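Local coordinates for protein gluconate kinase (Lactobacillus acidophilus, PDB 3LL3) that binds ATP and D-xylulose and, as a member of the FGGY carbohydrate kinase family, probably phosphorylates a sugar or sugar acid such as gluconate, at residues I376-Y381 / P476-I481. Sequence-based numbering, arbitrary orientation.
Sequences IIFNLY and PLYCEI
The backbones come closest at Phe378 and Tyr478, whose CA atoms are 7.7 Å apart where helix 365-388 meets helix 465-485, kinked at Pro476. This helix-helix contact lies in the C-terminal half of an FGGY kinase, whose two domains have the actin-like ATPase fold. Tyr478 reaches across with its CG anti to the backbone N (chi1 172°), which extends the ring to the neighbouring helix. The side chains of Phe378 and Tyr478 point in opposing directions as they pass, and their rings meet obliquely, centroids 5.2 Å apart and planes inclined at 42°. The Tyr478 side chain also touches Ile335 and Leu337 of strand 335-337 and Pro338 in the loop that follows. Helix 365-388 packs on Val296 of strand 289-296 through Asn379 and Leu380. At the far end of the tyrosine, the hydroxyl OH rests against Asn379, 3.4 Å from both its CA and its CB. Replacing Tyr478 by an alanine would probably strip Phe378 CB of its aromatic face, leave Asn379 without the hydroxyl against it and open a gap between the helices. Phe378 CB sits over one face of the Tyr478 ring in a CH-pi contact, 3.7 Å from its centroid and 3.6 Å from Tyr478 CE1.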
loop_
_atom_site.group_PDB
_atom_site.type_symbol
_atom_site.label_atom_id
_atom_site.label_comp_id
_atom_site.label_asym_id
_atom_site.label_seq_id
_atom_site.Cartn_x
_atom_site.Cartn_y
_atom_site.Cartn_z
ATOM N N ILE A 376 -6.040 0.786 11.540
ATOM C CA ILE A 376 -7.310 1.332 11.986
ATOM C C ILE A 376 -7.107 2.022 13.341
ATOM O O ILE A 376 -7.495 3.168 13.525
ATOM C CB ILE A 376 -8.391 0.241 12.074
ATOM C CG1 ILE A 376 -8.913 -0.094 10.678
ATOM C CG2 ILE A 376 -9.568 0.707 12.940
ATOM C CD1 ILE A 376 -9.702 -1.371 10.609
ATOM N N ILE A 377 -6.428 1.340 14.253
ATOM C CA ILE A 377 -6.191 1.861 15.604
ATOM C C ILE A 377 -5.189 3.014 15.617
ATOM O O ILE A 377 -5.347 3.970 16.380
ATOM C CB ILE A 377 -5.681 0.724 16.530
ATOM C CG1 ILE A 377 -6.720 -0.393 16.595
ATOM C CG2 ILE A 377 -5.380 1.254 17.945
ATOM C CD1 ILE A 377 -6.286 -1.567 17.512
ATOM N N PHE A 378 -4.135 2.905 14.802
ATOM C CA PHE A 378 -3.154 3.981 14.674
ATOM C C PHE A 378 -3.849 5.286 14.232
ATOM O O PHE A 378 -3.537 6.375 14.711
ATOM C CB PHE A 378 -2.063 3.623 13.648
ATOM C CG PHE A 378 -0.877 2.873 14.218
ATOM C CD1 PHE A 378 -0.344 3.211 15.456
ATOM C CD2 PHE A 378 -0.265 1.869 13.477
ATOM C CE1 PHE A 378 0.759 2.546 15.960
ATOM C CE2 PHE A 378 0.848 1.199 13.966
ATOM C CZ PHE A 378 1.364 1.536 15.209
ATOM N N ASN A 379 -4.783 5.165 13.298
ATOM C CA ASN A 379 -5.492 6.330 12.772
ATOM C C ASN A 379 -6.268 7.016 13.916
ATOM O O ASN A 379 -6.228 8.233 14.068
ATOM C CB ASN A 379 -6.430 5.870 11.654
ATOM C CG ASN A 379 -7.197 7.013 10.999
ATOM O OD1 ASN A 379 -8.402 6.894 10.759
ATOM N ND2 ASN A 379 -6.510 8.102 10.692
ATOM N N LEU A 380 -6.946 6.203 14.718
ATOM C CA LEU A 380 -7.663 6.683 15.900
ATOM C C LEU A 380 -6.716 7.305 16.920
ATOM O O LEU A 380 -7.064 8.275 17.592
ATOM C CB LEU A 380 -8.450 5.536 16.547
ATOM C CG LEU A 380 -9.703 5.070 15.790
ATOM C CD1 LEU A 380 -10.069 3.624 16.165
ATOM C CD2 LEU A 380 -10.875 6.002 15.995
ATOM N N TYR A 381 -5.523 6.734 17.056
ATOM C CA TYR A 381 -4.559 7.268 18.007
ATOM C C TYR A 381 -3.997 8.573 17.492
ATOM O O TYR A 381 -3.640 9.460 18.266
ATOM C CB TYR A 381 -3.438 6.268 18.248
ATOM C CG TYR A 381 -2.355 6.762 19.172
ATOM C CD1 TYR A 381 -2.619 7.034 20.515
ATOM C CD2 TYR A 381 -1.069 6.938 18.711
ATOM C CE1 TYR A 381 -1.612 7.476 21.362
ATOM C CE2 TYR A 381 -0.061 7.371 19.541
ATOM C CZ TYR A 381 -0.328 7.636 20.868
ATOM O OH TYR A 381 0.701 8.054 21.690
ATOM N N PRO A 476 5.780 6.484 14.736
ATOM C CA PRO A 476 6.432 7.508 13.911
ATOM C C PRO A 476 6.565 7.077 12.446
ATOM O O PRO A 476 6.474 7.920 11.569
ATOM C CB PRO A 476 7.822 7.637 14.555
ATOM C CG PRO A 476 7.571 7.311 16.009
ATOM C CD PRO A 476 6.548 6.184 15.962
ATOM N N LEU A 477 6.793 5.796 12.187
ATOM C CA LEU A 477 6.869 5.316 10.807
ATOM C C LEU A 477 5.496 5.428 10.128
ATOM O O LEU A 477 5.408 5.803 8.964
ATOM C CB LEU A 477 7.366 3.871 10.760
ATOM C CG LEU A 477 7.388 3.180 9.392
ATOM C CD1 LEU A 477 8.234 3.951 8.402
ATOM C CD2 LEU A 477 7.890 1.746 9.540
ATOM N N TYR A 478 4.428 5.107 10.861
ATOM C CA TYR A 478 3.069 5.267 10.340
ATOM C C TYR A 478 2.856 6.718 9.893
ATOM O O TYR A 478 2.312 6.966 8.821
ATOM C CB TYR A 478 2.048 4.891 11.416
ATOM C CG TYR A 478 0.596 5.181 11.074
ATOM C CD1 TYR A 478 -0.228 4.195 10.528
ATOM C CD2 TYR A 478 0.057 6.445 11.285
ATOM C CE1 TYR A 478 -1.563 4.461 10.220
ATOM C CE2 TYR A 478 -1.267 6.723 10.974
ATOM C CZ TYR A 478 -2.073 5.738 10.440
ATOM O OH TYR A 478 -3.370 6.055 10.135
ATOM N N CYS A 479 3.287 7.667 10.719
ATOM C CA CYS A 479 3.143 9.086 10.414
ATOM C C CYS A 479 4.029 9.522 9.245
ATOM O O CYS A 479 3.673 10.436 8.492
ATOM C CB CYS A 479 3.440 9.934 11.648
ATOM S SG CYS A 479 2.240 9.693 12.967
ATOM N N GLU A 480 5.186 8.884 9.109
ATOM C CA GLU A 480 6.070 9.181 7.986
ATOM C C GLU A 480 5.398 8.798 6.674
ATOM O O GLU A 480 5.425 9.572 5.724
ATOM C CB GLU A 480 7.409 8.464 8.126
ATOM C CG GLU A 480 8.372 9.176 9.059
ATOM C CD GLU A 480 8.903 10.473 8.468
ATOM O OE1 GLU A 480 9.314 10.449 7.284
ATOM O OE2 GLU A 480 8.906 11.509 9.183
ATOM N N ILE A 481 4.782 7.616 6.631
ATOM C CA ILE A 481 4.144 7.130 5.403
ATOM C C ILE A 481 2.902 7.971 5.072
ATOM O O ILE A 481 2.659 8.341 3.920
ATOM C CB ILE A 481 3.775 5.634 5.512
ATOM C CG1 ILE A 481 5.016 4.798 5.851
ATOM C CG2 ILE A 481 3.114 5.141 4.233
ATOM C CD1 ILE A 481 6.240 5.087 4.996
#